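Oxalate biosynthetic component 1 (Burkholderia thailandensis, PDB 5IKY) takes part in quorum sensing-dependent oxalate production as a bifunctional enzyme that combines a serine hydrolase of alpha/beta-hydrolase type with an additional lyase activity. Local coordinates at residues Phe5-Ala10 / Ile472-Glu477; Ala9-Ala14 / Ala222-His227; Leu376-Ala381 / Ser449-Gly454; Ser445-Leu450 / Asp468-Arg473; Leu460-Ile465 / Glu509-Gly514. One frame throughout, in Å; residues are numbered along the deposited sequence.

Four of the five contacts are consecutive strand pairs of one curled parallel sheet, and the fifth joins helix 460-466 to the turn that ends helix 497-510, on the outer side of the sheet. Interactions 1 and 2 join strand 4-9 to its neighbours 471-474 and 223-226, share Ala9 and Ala10, and have centres about 7 Å apart; Glu477 of the first and His227 of the second bind the same magnesium ion. Interaction 4 shares Ile472 and Arg473 with interaction 1, and Ser449 and Leu450 with interaction 3, the centres of interactions 3 and 4 being about 9 Å apart. Helix 460-466, which carries interaction 5, also sends Leu460 onto Ile472 of interaction 1.

Interaction 1. Residues Phe5-Ala10 / Ile472-Glu477; sequences FYITAA and IRVGLE. With MG (magnesium ion), chain B.
Two torsions bring Phe5 and Ile472 together. Phe5 CG and Ile472 CG1 each lie beside their own backbone N (chi1 -72° in Phe5, -58° in Ile472), and the extended Ile472 chain lays its methyl over the middle of the ring. The resulting CH-pi contact puts Ile472 CD1 3.9 Å from the Phe5 ring centroid. The backbones run parallel, and their bonds alternate as parallel strands require. Tyr6 O accepts from Ile472 N at 3.0 Å, and Ile472 O receives Thr8 N at 3.0 Å. Thr8 O then takes Val474 N at 3.0 Å, and Ala10 N donates a hydrogen bond to Val474 O at 2.9 Å. Beyond the strands the pairing is extended once more, because Ala10 O accepts from Glu477 N at 3.1 Å and so ties down the turn carrying the metal ligand. The Glu477 chain, extended from a chi1 of 170°, delivers its OE2 to the magnesium ion at 2.4 Å. That oxygen also meets Arg473 NH2 at 3.0 Å in a salt bridge, which places Arg473 in the second shell of the metal, consistent with a part in orienting the carboxylate. Ala10 CB covers one face of the Arg473 guanidinium, and Asp478 forms another salt bridge with NH2. On the other side of the sheet, Phe5, Ile7, Val474 and Ile472 face outward: Leu460 and Ala464 of helix 460-466, with Leu504 and Leu508 of helix 497-510, cover them, while strand 223-226 borders the far edge of strand 4-9.

Interaction 2. Residues Ala9-Ala14 / Ala222-His227; sequences AAPVGA and AVVHLH. With MG (magnesium ion), chain B.
The magnesium site is where this contact ends: His227 NE2 binds the ion at 2.3 Å, and the loop after strand 4-9 lies across one face of the same ring. Gly13 CA stands over that face, 3.8 Å from the ring centroid and 17° off its normal, a CH-pi contact offset toward the rim, with Ala14 N above the same face. The ring is fixed further by Asn253, whose OD1 is hydrogen-bonded to His227 ND1. Earlier in both segments the pairing is that of parallel strands: Ala9 N reaches Val223 O at 2.8 Å, nearly straight (174°), and His225 N returns to Ala9 O at 2.6 Å. This fits one strand pair of the TIM-type barrel expected of the beta-keto acid cleavage family, and the segments part at the C-terminal ends of its strands, where such barrels bind their ligands. A water links the two segments, accepting from Val12 N at 3.0 Å and donating to His225 O at 2.9 Å. The Pro11 ring closes the outer side: its CD sits 3.1 Å from His225 O, and its CG meets Leu226 CD2 at 4.0 Å. Val12 leans on His227 O and CB, while Ile209 of helix 206-218 touches Val12 and Leu226.

Interaction 3. Residues Leu376-Ala381 / Ser449-Gly454; sequences LFMLVA and SLLLPG
Phe377 O is gripped twice, by Ser449 N at 2.9 Å and by a water that donates to it at an equal 2.9 Å. The same water lies 3.1 Å from Ser449 OG, so hydroxyl and carbonyl are bridged beside the direct bond. The parallel pairing continues with Leu379 N on Ser449 O at 2.9 Å, then Leu451 N on Leu379 O at 3.2 Å. It fades at the next step: Val380 centres an inverse gamma turn, and Ala381 N has two weak bonds, one back to Leu379 O and one across to Leu451 O. Met378 bends at chi2 (52°) and folds its tip back over the neighbouring strand, bringing CE to 3.5 Å from the backbone C of Leu450 while SD rests against Ser449 CB. Val380 and Leu451 lie alongside, pointing the same way, with Val380 CG1 4.1 Å from Leu451 CD1. On the other face Ala381 CB is wedged between two leucines, touching Leu452 CD2 at 3.6 Å and Leu450 CD1 slightly farther off. Leu379 and Ala381 also meet helix 418-442, which covers that outer face. Parallel neighbours with a helical outer layer and an inward-facing second side are consistent with a (beta/alpha)8 barrel.

Interaction 4. Residues Ser445-Leu450 / Asp468-Arg473; sequences SCKISL and DLDGIR
Asp470 and Ile448 satisfy one another twice over. The Asp470 carboxylate accepts Ile448 N through OD2 at 2.7 Å, met on its anti side and 17° out of the carboxylate plane; a first torsion of -51° keeps the group beside its own backbone N and close to the neighbouring strand. In return Asp470 N donates to Ile448 O at 2.9 Å, and Gly471 N adds a weak bond to the same oxygen at 3.3 Å. OD2 has a second partner in Arg440, a salt bridge from helix 418-442. The Lys447 side chain crosses that of Asp470 at about a right angle, its NZ 4.0 Å from Asp470 OD1, beyond a salt bridge although the charges probably still attract. Farther along, Leu450 N reaches Gly471 O at 3.1 Å from 39° above the carbonyl plane, and Leu450 O takes Arg473 N at 2.9 Å. Leu469 fills the outer side with both branches: CD1 lies 3.5 Å from Leu450 CB, and CD2 meets Ile448 CG2 at 3.8 Å. Leu469 O is hydrogen-bonded to Lys3 NZ. Asp468 closes helix 460-466 with a Schellman motif, after which the chain enters strand 471-474; strand, helix and neighbouring parallel strand make this a beta-alpha-beta crossover.

Interaction 5. Residues Leu460-Ile465 / Glu509-Gly514; sequences LVDVAI and ERRGIG
Between residues 460-465 of helix 460-466 and the end of helix 497-510 the backbones stay apart, the nearest CA pair being Ile465 CA and Ile513 CA at 9.7 Å, so side chains alone carry the contact. The second helix stops in a Schellman motif, where Gly512 takes a positive phi of 76°; the turn sends Arg511 and Ile513 both toward the first helix. Arg511 stretches from CG to NE across the gap. Its NH1 donates to Asp462 OD1 at 2.8 Å, a bent (130°) salt-bridge bond that meets OD1 on its syn side. The fit is not flat, since the carboxylate and guanidinium planes stand 71° apart. Val461 CG1 covers one face of the guanidinium, 3.4 Å from Arg511 NE. One helical turn on, Ile465 CD1 approaches Arg511 NH1 at 4.1 Å and meets Ile513 CD1 at 3.6 Å, the two isoleucine side chains crossing obliquely. Both charged groups have further partners: Glu507 forms a salt bridge with Arg511 NH2, while His421 is hydrogen-bonded through NE2 to Asp462 OD2. Beneath the salt bridge, Val461 and Ile513 touch Leu508, and Ile465 and Ile513 reach Phe5. Helix 460-466 joined to its neighbour's Schellman turn, just before strand 514-515, fits a barrel's outer helical layer.

Interaction 1. Residues Phe5-Ala10 / Ile472-Glu477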
# COMPACT_ATOMS: atom_id res chain seq x y z
N PHE A 5 -1.73 12.75 -13.78
CA PHE A 5 -0.42 12.24 -14.16
C PHE A 5 -0.21 10.88 -13.51
O PHE A 5 -0.80 10.59 -12.47
CB PHE A 5 0.70 13.19 -13.72
CG PHE A 5 0.77 14.46 -14.50
CD1 PHE A 5 1.25 14.46 -15.80
CD2 PHE A 5 0.40 15.67 -13.93
CE1 PHE A 5 1.34 15.63 -16.53
CE2 PHE A 5 0.48 16.84 -14.65
CZ PHE A 5 0.95 16.83 -15.95
N TYR A 6 0.64 10.04 -14.11
CA TYR A 6 1.12 8.87 -13.39
C TYR A 6 2.57 9.12 -12.99
O TYR A 6 3.36 9.64 -13.78
CB TYR A 6 0.96 7.58 -14.20
CG TYR A 6 1.82 7.46 -15.45
CD1 TYR A 6 3.11 6.94 -15.39
CD2 TYR A 6 1.31 7.82 -16.69
CE1 TYR A 6 3.88 6.82 -16.52
CE2 TYR A 6 2.08 7.69 -17.83
CZ TYR A 6 3.36 7.19 -17.75
OH TYR A 6 4.12 7.07 -18.89
N ILE A 7 2.92 8.76 -11.76
CA ILE A 7 4.24 9.06 -11.22
C ILE A 7 5.17 7.86 -11.30
O ILE A 7 4.85 6.77 -10.81
CB ILE A 7 4.17 9.53 -9.76
CG1 ILE A 7 3.36 10.83 -9.66
CG2 ILE A 7 5.56 9.74 -9.19
CD1 ILE A 7 3.21 11.33 -8.24
N THR A 8 6.33 8.07 -11.91
CA THR A 8 7.39 7.07 -11.92
C THR A 8 8.42 7.40 -10.85
O THR A 8 8.85 8.55 -10.74
CB THR A 8 8.08 6.98 -13.30
OG1 THR A 8 7.12 6.64 -14.31
CG2 THR A 8 9.19 5.94 -13.27
N ALA A 9 8.79 6.41 -10.05
CA ALA A 9 9.80 6.59 -9.02
C ALA A 9 11.08 5.86 -9.40
O ALA A 9 11.05 4.68 -9.74
CB ALA A 9 9.28 6.10 -7.68
N ALA A 10 12.20 6.58 -9.35
CA ALA A 10 13.50 6.02 -9.70
C ALA A 10 14.47 6.13 -8.52
O ALA A 10 15.24 7.08 -8.42
CB ALA A 10 14.07 6.73 -10.91
N ILE A 472 5.07 11.91 -14.87
CA ILE A 472 6.18 12.66 -14.30
C ILE A 472 7.06 11.72 -13.49
O ILE A 472 6.56 10.91 -12.71
CB ILE A 472 5.70 13.82 -13.41
CG1 ILE A 472 4.79 14.77 -14.20
CG2 ILE A 472 6.87 14.57 -12.83
CD1 ILE A 472 4.23 15.90 -13.37
N ARG A 473 8.37 11.82 -13.67
CA ARG A 473 9.31 10.97 -12.94
C ARG A 473 10.13 11.75 -11.91
O ARG A 473 10.61 12.85 -12.20
CB ARG A 473 10.25 10.25 -13.90
CG ARG A 473 11.34 9.47 -13.20
CD ARG A 473 12.15 8.67 -14.19
NE ARG A 473 13.58 8.84 -13.99
CZ ARG A 473 14.50 8.10 -14.60
NH1 ARG A 473 14.11 7.16 -15.44
NH2 ARG A 473 15.79 8.31 -14.38
N VAL A 474 10.27 11.19 -10.72
CA VAL A 474 11.17 11.72 -9.70
C VAL A 474 11.96 10.58 -9.06
O VAL A 474 11.74 9.41 -9.37
CB VAL A 474 10.40 12.49 -8.60
CG1 VAL A 474 9.81 13.77 -9.15
CG2 VAL A 474 9.32 11.61 -7.98
N GLY A 475 12.87 10.92 -8.16
CA GLY A 475 13.66 9.91 -7.47
C GLY A 475 15.10 10.34 -7.24
O GLY A 475 15.56 11.33 -7.82
N LEU A 476 15.81 9.60 -6.40
CA LEU A 476 17.19 9.93 -6.07
C LEU A 476 18.10 9.80 -7.29
O LEU A 476 19.17 10.41 -7.34
CB LEU A 476 17.70 9.05 -4.93
CG LEU A 476 16.97 9.22 -3.60
CD1 LEU A 476 17.72 8.52 -2.48
CD2 LEU A 476 16.77 10.69 -3.28
N GLU A 477 17.67 9.00 -8.26
CA GLU A 477 18.40 8.87 -9.52
C GLU A 477 18.59 10.22 -10.20
O GLU A 477 19.64 10.50 -10.78
CB GLU A 477 17.68 7.91 -10.47
CG GLU A 477 18.24 7.91 -11.89
CD GLU A 477 17.76 6.72 -12.70
OE1 GLU A 477 17.00 5.89 -12.16
OE2 GLU A 477 18.16 6.62 -13.88
MG MG B . 17.75 4.84 -15.39
O HOH W 1 18.15 3.50 -17.56

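Interaction 2. Residues Ala9-Ala14 / Ala222-His227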
# COMPACT_ATOMS: atom_id res chain seq x y z
N ALA A 9 8.79 6.41 -10.05
CA ALA A 9 9.80 6.59 -9.02
C ALA A 9 11.08 5.86 -9.40
O ALA A 9 11.05 4.68 -9.74
CB ALA A 9 9.28 6.10 -7.68
N ALA A 10 12.20 6.58 -9.35
CA ALA A 10 13.50 6.02 -9.70
C ALA A 10 14.47 6.13 -8.52
O ALA A 10 15.24 7.08 -8.42
CB ALA A 10 14.07 6.73 -10.91
N PRO A 11 14.42 5.14 -7.61
CA PRO A 11 15.11 5.21 -6.31
C PRO A 11 16.62 4.94 -6.32
O PRO A 11 17.26 5.24 -5.31
CB PRO A 11 14.39 4.14 -5.49
CG PRO A 11 13.93 3.15 -6.50
CD PRO A 11 13.57 3.94 -7.72
N VAL A 12 17.18 4.41 -7.40
CA VAL A 12 18.58 3.98 -7.36
C VAL A 12 19.47 4.73 -8.35
O VAL A 12 20.34 5.51 -7.95
CB VAL A 12 18.72 2.47 -7.62
CG1 VAL A 12 20.16 2.03 -7.41
CG2 VAL A 12 17.78 1.69 -6.71
N GLY A 13 19.26 4.47 -9.63
CA GLY A 13 20.02 5.16 -10.66
C GLY A 13 21.43 4.63 -10.86
O GLY A 13 21.78 3.57 -10.36
N ALA A 14 22.23 5.40 -11.59
CA ALA A 14 23.57 4.97 -11.97
C ALA A 14 24.66 5.84 -11.34
O ALA A 14 25.74 5.35 -11.00
CB ALA A 14 23.72 4.98 -13.49
N ALA A 222 3.18 4.95 -9.30
CA ALA A 222 2.56 3.82 -9.98
C ALA A 222 3.62 2.93 -10.62
O ALA A 222 3.40 1.73 -10.79
CB ALA A 222 1.58 4.31 -11.03
N VAL A 223 4.75 3.51 -10.98
CA VAL A 223 5.83 2.77 -11.63
C VAL A 223 7.13 2.90 -10.84
O VAL A 223 7.45 3.96 -10.32
CB VAL A 223 6.06 3.24 -13.07
CG1 VAL A 223 7.08 2.36 -13.77
CG2 VAL A 223 4.75 3.25 -13.84
N VAL A 224 7.91 1.83 -10.76
CA VAL A 224 9.20 1.90 -10.10
C VAL A 224 10.32 1.60 -11.09
O VAL A 224 10.42 0.55 -11.62
CB VAL A 224 9.27 0.94 -8.92
CG1 VAL A 224 10.56 1.10 -8.17
CG2 VAL A 224 8.11 1.16 -7.98
N HIS A 225 11.19 2.58 -11.32
CA HIS A 225 12.37 2.38 -12.16
C HIS A 225 13.49 1.74 -11.34
O HIS A 225 13.96 2.40 -10.42
CB HIS A 225 12.97 3.66 -12.71
CG HIS A 225 13.76 3.43 -13.94
ND1 HIS A 225 14.63 2.35 -14.08
CD2 HIS A 225 14.06 4.30 -14.92
CE1 HIS A 225 15.25 2.48 -15.25
NE2 HIS A 225 14.94 3.65 -15.76
N LEU A 226 14.03 0.58 -11.74
CA LEU A 226 15.10 0.04 -10.92
C LEU A 226 16.48 -0.05 -11.59
O LEU A 226 16.60 -0.34 -12.78
CB LEU A 226 14.69 -1.31 -10.37
CG LEU A 226 13.51 -1.30 -9.40
CD1 LEU A 226 13.20 -2.72 -8.96
CD2 LEU A 226 13.79 -0.42 -8.19
N HIS A 227 17.52 0.19 -10.78
CA HIS A 227 18.91 -0.14 -11.10
C HIS A 227 19.51 -1.01 -9.99
O HIS A 227 18.96 -1.11 -8.89
CB HIS A 227 19.78 1.12 -11.24
CG HIS A 227 19.47 1.97 -12.43
ND1 HIS A 227 20.41 2.22 -13.42
CD2 HIS A 227 18.36 2.66 -12.78
CE1 HIS A 227 19.88 3.01 -14.33
NE2 HIS A 227 18.64 3.29 -13.97
MG MG B . 17.75 4.84 -15.39
O HOH W 2 16.34 4.06 -10.30
O HOH W 1 18.15 3.50 -17.56

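Interaction 3. Residues Leu376-Ala381 / Ser449-Gly454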
# COMPACT_ATOMS: atom_id res chain seq x y z
N LEU A 376 5.70 3.59 -24.86
CA LEU A 376 6.08 4.39 -23.70
C LEU A 376 7.34 5.20 -23.95
O LEU A 376 8.35 4.67 -24.39
CB LEU A 376 6.27 3.48 -22.49
CG LEU A 376 5.14 2.48 -22.23
CD1 LEU A 376 5.51 1.56 -21.08
CD2 LEU A 376 3.84 3.22 -21.95
N PHE A 377 7.28 6.50 -23.64
CA PHE A 377 8.43 7.37 -23.86
C PHE A 377 8.87 8.07 -22.58
O PHE A 377 8.05 8.52 -21.78
CB PHE A 377 8.13 8.40 -24.94
CG PHE A 377 8.06 7.83 -26.32
CD1 PHE A 377 9.22 7.61 -27.05
CD2 PHE A 377 6.84 7.51 -26.90
CE1 PHE A 377 9.16 7.08 -28.32
CE2 PHE A 377 6.78 6.98 -28.17
CZ PHE A 377 7.94 6.76 -28.89
N MET A 378 10.19 8.18 -22.43
CA MET A 378 10.81 8.86 -21.30
C MET A 378 11.69 10.00 -21.80
O MET A 378 12.71 9.76 -22.45
CB MET A 378 11.65 7.88 -20.48
CG MET A 378 11.81 8.26 -19.02
SD MET A 378 10.23 8.60 -18.25
CE MET A 378 10.56 10.23 -17.62
N LEU A 379 11.30 11.24 -21.51
CA LEU A 379 12.08 12.39 -21.94
C LEU A 379 13.15 12.75 -20.91
O LEU A 379 12.85 13.29 -19.85
CB LEU A 379 11.19 13.61 -22.19
CG LEU A 379 10.18 13.52 -23.33
CD1 LEU A 379 9.52 14.87 -23.54
CD2 LEU A 379 10.85 13.03 -24.61
N VAL A 380 14.40 12.43 -21.24
CA VAL A 380 15.53 12.78 -20.39
C VAL A 380 15.96 14.21 -20.69
O VAL A 380 16.91 14.44 -21.43
CB VAL A 380 16.71 11.83 -20.60
CG1 VAL A 380 17.73 11.99 -19.48
CG2 VAL A 380 16.22 10.39 -20.65
N ALA A 381 15.25 15.17 -20.10
CA ALA A 381 15.46 16.58 -20.42
C ALA A 381 16.50 17.23 -19.52
O ALA A 381 16.74 16.78 -18.40
CB ALA A 381 14.14 17.34 -20.33
N SER A 449 6.46 10.66 -20.68
CA SER A 449 6.76 11.15 -19.34
C SER A 449 7.99 12.06 -19.34
O SER A 449 8.78 12.05 -20.29
CB SER A 449 6.97 9.99 -18.37
OG SER A 449 5.79 9.22 -18.24
N LEU A 450 8.15 12.82 -18.27
CA LEU A 450 9.25 13.78 -18.16
C LEU A 450 10.08 13.57 -16.90
O LEU A 450 9.54 13.31 -15.82
CB LEU A 450 8.70 15.21 -18.17
CG LEU A 450 9.68 16.35 -17.92
CD1 LEU A 450 10.65 16.48 -19.08
CD2 LEU A 450 8.95 17.65 -17.67
N LEU A 451 11.39 13.68 -17.03
CA LEU A 451 12.27 13.74 -15.87
C LEU A 451 13.17 14.97 -15.99
O LEU A 451 13.49 15.41 -17.09
CB LEU A 451 13.10 12.46 -15.73
CG LEU A 451 14.32 12.20 -16.64
CD1 LEU A 451 15.59 12.81 -16.05
CD2 LEU A 451 14.49 10.71 -16.84
N LEU A 452 13.56 15.52 -14.85
CA LEU A 452 14.49 16.64 -14.82
C LEU A 452 15.48 16.45 -13.68
O LEU A 452 15.09 16.09 -12.57
CB LEU A 452 13.74 17.97 -14.67
CG LEU A 452 12.93 18.45 -15.87
CD1 LEU A 452 12.13 19.70 -15.51
CD2 LEU A 452 13.84 18.74 -17.05
N PRO A 453 16.78 16.67 -13.96
CA PRO A 453 17.86 16.47 -12.99
C PRO A 453 18.06 17.65 -12.03
O PRO A 453 18.05 18.80 -12.46
CB PRO A 453 19.09 16.30 -13.89
CG PRO A 453 18.78 17.16 -15.07
CD PRO A 453 17.29 17.06 -15.28
N GLY A 454 18.21 17.34 -10.74
CA GLY A 454 18.58 18.34 -9.75
C GLY A 454 17.69 19.56 -9.61
O GLY A 454 16.51 19.45 -9.28
O HOH W 3 6.39 6.80 -20.13

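Interaction 4. Residues Ser445-Leu450 / Asp468-Arg473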
# COMPACT_ATOMS: atom_id res chain seq x y z
N SER A 445 -0.76 5.90 -30.65
CA SER A 445 -0.99 5.46 -29.28
C SER A 445 0.33 5.45 -28.50
O SER A 445 1.13 4.52 -28.65
CB SER A 445 -1.64 4.08 -29.25
OG SER A 445 -1.95 3.68 -27.93
N CYS A 446 0.55 6.47 -27.68
CA CYS A 446 1.78 6.55 -26.91
C CYS A 446 1.63 7.36 -25.63
O CYS A 446 0.80 8.26 -25.54
CB CYS A 446 2.91 7.14 -27.76
SG CYS A 446 2.79 8.93 -28.01
N LYS A 447 2.45 7.03 -24.64
CA LYS A 447 2.53 7.79 -23.39
C LYS A 447 3.89 8.45 -23.28
O LYS A 447 4.92 7.84 -23.58
CB LYS A 447 2.29 6.88 -22.18
CG LYS A 447 0.94 6.19 -22.17
CD LYS A 447 -0.17 7.19 -21.94
CE LYS A 447 -1.52 6.50 -21.91
NZ LYS A 447 -2.62 7.46 -21.61
N ILE A 448 3.91 9.71 -22.85
CA ILE A 448 5.16 10.45 -22.71
C ILE A 448 5.33 10.99 -21.30
O ILE A 448 4.46 11.70 -20.79
CB ILE A 448 5.24 11.62 -23.71
CG1 ILE A 448 5.11 11.11 -25.15
CG2 ILE A 448 6.54 12.39 -23.53
CD1 ILE A 448 5.02 12.22 -26.17
N SER A 449 6.46 10.66 -20.68
CA SER A 449 6.76 11.15 -19.34
C SER A 449 7.99 12.06 -19.34
O SER A 449 8.78 12.05 -20.29
CB SER A 449 6.97 9.99 -18.37
OG SER A 449 5.79 9.22 -18.24
N LEU A 450 8.15 12.82 -18.27
CA LEU A 450 9.25 13.78 -18.16
C LEU A 450 10.08 13.57 -16.90
O LEU A 450 9.54 13.31 -15.82
CB LEU A 450 8.70 15.21 -18.17
CG LEU A 450 9.68 16.35 -17.92
CD1 LEU A 450 10.65 16.48 -19.08
CD2 LEU A 450 8.95 17.65 -17.67
N ASP A 468 1.31 18.89 -21.85
CA ASP A 468 0.20 17.95 -21.73
C ASP A 468 0.72 16.51 -21.70
O ASP A 468 0.22 15.64 -22.41
CB ASP A 468 -0.79 18.14 -22.88
CG ASP A 468 -2.12 17.45 -22.63
OD1 ASP A 468 -2.60 17.47 -21.47
OD2 ASP A 468 -2.69 16.88 -23.59
N LEU A 469 1.74 16.27 -20.87
CA LEU A 469 2.35 14.95 -20.80
C LEU A 469 1.53 14.00 -19.94
O LEU A 469 0.59 14.41 -19.25
CB LEU A 469 3.77 15.06 -20.25
CG LEU A 469 4.72 15.94 -21.06
CD1 LEU A 469 6.13 15.87 -20.51
CD2 LEU A 469 4.69 15.56 -22.54
N ASP A 470 1.88 12.72 -20.00
CA ASP A 470 1.09 11.69 -19.33
C ASP A 470 1.66 11.32 -17.96
O ASP A 470 0.92 10.94 -17.06
CB ASP A 470 1.01 10.45 -20.21
CG ASP A 470 0.57 10.77 -21.63
OD1 ASP A 470 -0.64 10.98 -21.84
OD2 ASP A 470 1.43 10.81 -22.53
N GLY A 471 2.98 11.45 -17.82
CA GLY A 471 3.64 11.04 -16.60
C GLY A 471 4.78 11.94 -16.16
O GLY A 471 5.37 12.66 -16.97
N ILE A 472 5.07 11.91 -14.87
CA ILE A 472 6.18 12.66 -14.30
C ILE A 472 7.06 11.72 -13.49
O ILE A 472 6.56 10.91 -12.71
CB ILE A 472 5.70 13.82 -13.41
CG1 ILE A 472 4.79 14.77 -14.20
CG2 ILE A 472 6.87 14.57 -12.83
CD1 ILE A 472 4.23 15.90 -13.37
N ARG A 473 8.37 11.82 -13.67
CA ARG A 473 9.31 10.97 -12.94
C ARG A 473 10.13 11.75 -11.91
O ARG A 473 10.61 12.85 -12.20
CB ARG A 473 10.25 10.25 -13.90
CG ARG A 473 11.34 9.47 -13.20
CD ARG A 473 12.15 8.67 -14.19
NE ARG A 473 13.58 8.84 -13.99
CZ ARG A 473 14.50 8.10 -14.60
NH1 ARG A 473 14.11 7.16 -15.44
NH2 ARG A 473 15.79 8.31 -14.38

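Interaction 5. Residues Leu460-Ile465 / Glu509-Gly514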
# COMPACT_ATOMS: atom_id res chain seq x y z
N LEU A 460 9.36 20.89 -13.14
CA LEU A 460 8.81 19.59 -13.47
C LEU A 460 7.30 19.61 -13.72
O LEU A 460 6.83 19.18 -14.78
CB LEU A 460 9.14 18.60 -12.36
CG LEU A 460 9.29 17.13 -12.75
CD1 LEU A 460 9.93 16.98 -14.11
CD2 LEU A 460 10.11 16.40 -11.69
N VAL A 461 6.55 20.12 -12.76
CA VAL A 461 5.09 20.14 -12.88
C VAL A 461 4.61 21.10 -13.97
O VAL A 461 3.82 20.72 -14.83
CB VAL A 461 4.43 20.53 -11.54
CG1 VAL A 461 2.94 20.71 -11.73
CG2 VAL A 461 4.72 19.47 -10.49
N ASP A 462 5.11 22.34 -13.94
CA ASP A 462 4.67 23.36 -14.89
C ASP A 462 4.97 22.98 -16.34
O ASP A 462 4.14 23.21 -17.22
CB ASP A 462 5.31 24.71 -14.56
CG ASP A 462 4.72 25.35 -13.31
OD1 ASP A 462 3.50 25.21 -13.09
OD2 ASP A 462 5.47 26.01 -12.56
N VAL A 463 6.14 22.42 -16.58
CA VAL A 463 6.51 22.01 -17.93
C VAL A 463 5.67 20.82 -18.39
O VAL A 463 5.20 20.79 -19.53
CB VAL A 463 8.01 21.65 -18.03
CG1 VAL A 463 8.32 20.95 -19.34
CG2 VAL A 463 8.86 22.91 -17.90
N ALA A 464 5.47 19.86 -17.50
CA ALA A 464 4.68 18.67 -17.81
C ALA A 464 3.24 19.04 -18.16
O ALA A 464 2.64 18.45 -19.06
CB ALA A 464 4.70 17.69 -16.66
N ILE A 465 2.68 20.01 -17.44
CA ILE A 465 1.34 20.51 -17.73
C ILE A 465 1.29 21.18 -19.09
O ILE A 465 0.39 20.92 -19.90
CB ILE A 465 0.85 21.50 -16.66
CG1 ILE A 465 0.74 20.83 -15.30
CG2 ILE A 465 -0.50 22.09 -17.05
CD1 ILE A 465 0.47 21.80 -14.18
N GLU A 509 -1.82 18.07 -6.03
CA GLU A 509 -3.05 18.27 -5.28
C GLU A 509 -3.39 19.76 -5.17
O GLU A 509 -4.55 20.15 -5.28
CB GLU A 509 -2.94 17.66 -3.87
CG GLU A 509 -2.91 16.14 -3.84
CD GLU A 509 -2.68 15.60 -2.44
OE1 GLU A 509 -2.55 16.42 -1.50
OE2 GLU A 509 -2.62 14.36 -2.28
N ARG A 510 -2.35 20.56 -4.96
CA ARG A 510 -2.49 22.02 -4.90
C ARG A 510 -3.17 22.59 -6.14
O ARG A 510 -3.91 23.57 -6.06
CB ARG A 510 -1.11 22.67 -4.73
CG ARG A 510 -0.89 23.34 -3.39
CD ARG A 510 0.34 24.24 -3.44
NE ARG A 510 0.23 25.25 -4.49
CZ ARG A 510 1.15 25.48 -5.42
NH1 ARG A 510 2.27 24.77 -5.43
NH2 ARG A 510 0.96 26.42 -6.33
N ARG A 511 -2.91 21.96 -7.29
CA ARG A 511 -3.40 22.47 -8.56
C ARG A 511 -4.66 21.75 -9.03
O ARG A 511 -5.15 22.00 -10.14
CB ARG A 511 -2.31 22.33 -9.62
CG ARG A 511 -0.98 22.95 -9.22
CD ARG A 511 0.16 22.36 -10.02
NE ARG A 511 1.45 22.90 -9.61
CZ ARG A 511 2.07 23.90 -10.23
NH1 ARG A 511 1.51 24.47 -11.29
NH2 ARG A 511 3.24 24.33 -9.79
N GLY A 512 -5.18 20.86 -8.20
CA GLY A 512 -6.37 20.10 -8.55
C GLY A 512 -6.08 18.98 -9.54
O GLY A 512 -6.99 18.46 -10.18
N ILE A 513 -4.81 18.61 -9.65
CA ILE A 513 -4.40 17.53 -10.54
C ILE A 513 -4.22 16.23 -9.76
O ILE A 513 -3.46 16.17 -8.80
CB ILE A 513 -3.10 17.87 -11.27
CG1 ILE A 513 -3.25 19.18 -12.03
CG2 ILE A 513 -2.70 16.74 -12.20
CD1 ILE A 513 -1.98 19.65 -12.69
N GLY A 514 -4.92 15.18 -10.19
CA GLY A 514 -4.85 13.90 -9.52
C GLY A 514 -3.73 13.02 -10.04
O GLY A 514 -3.04 13.37 -11.00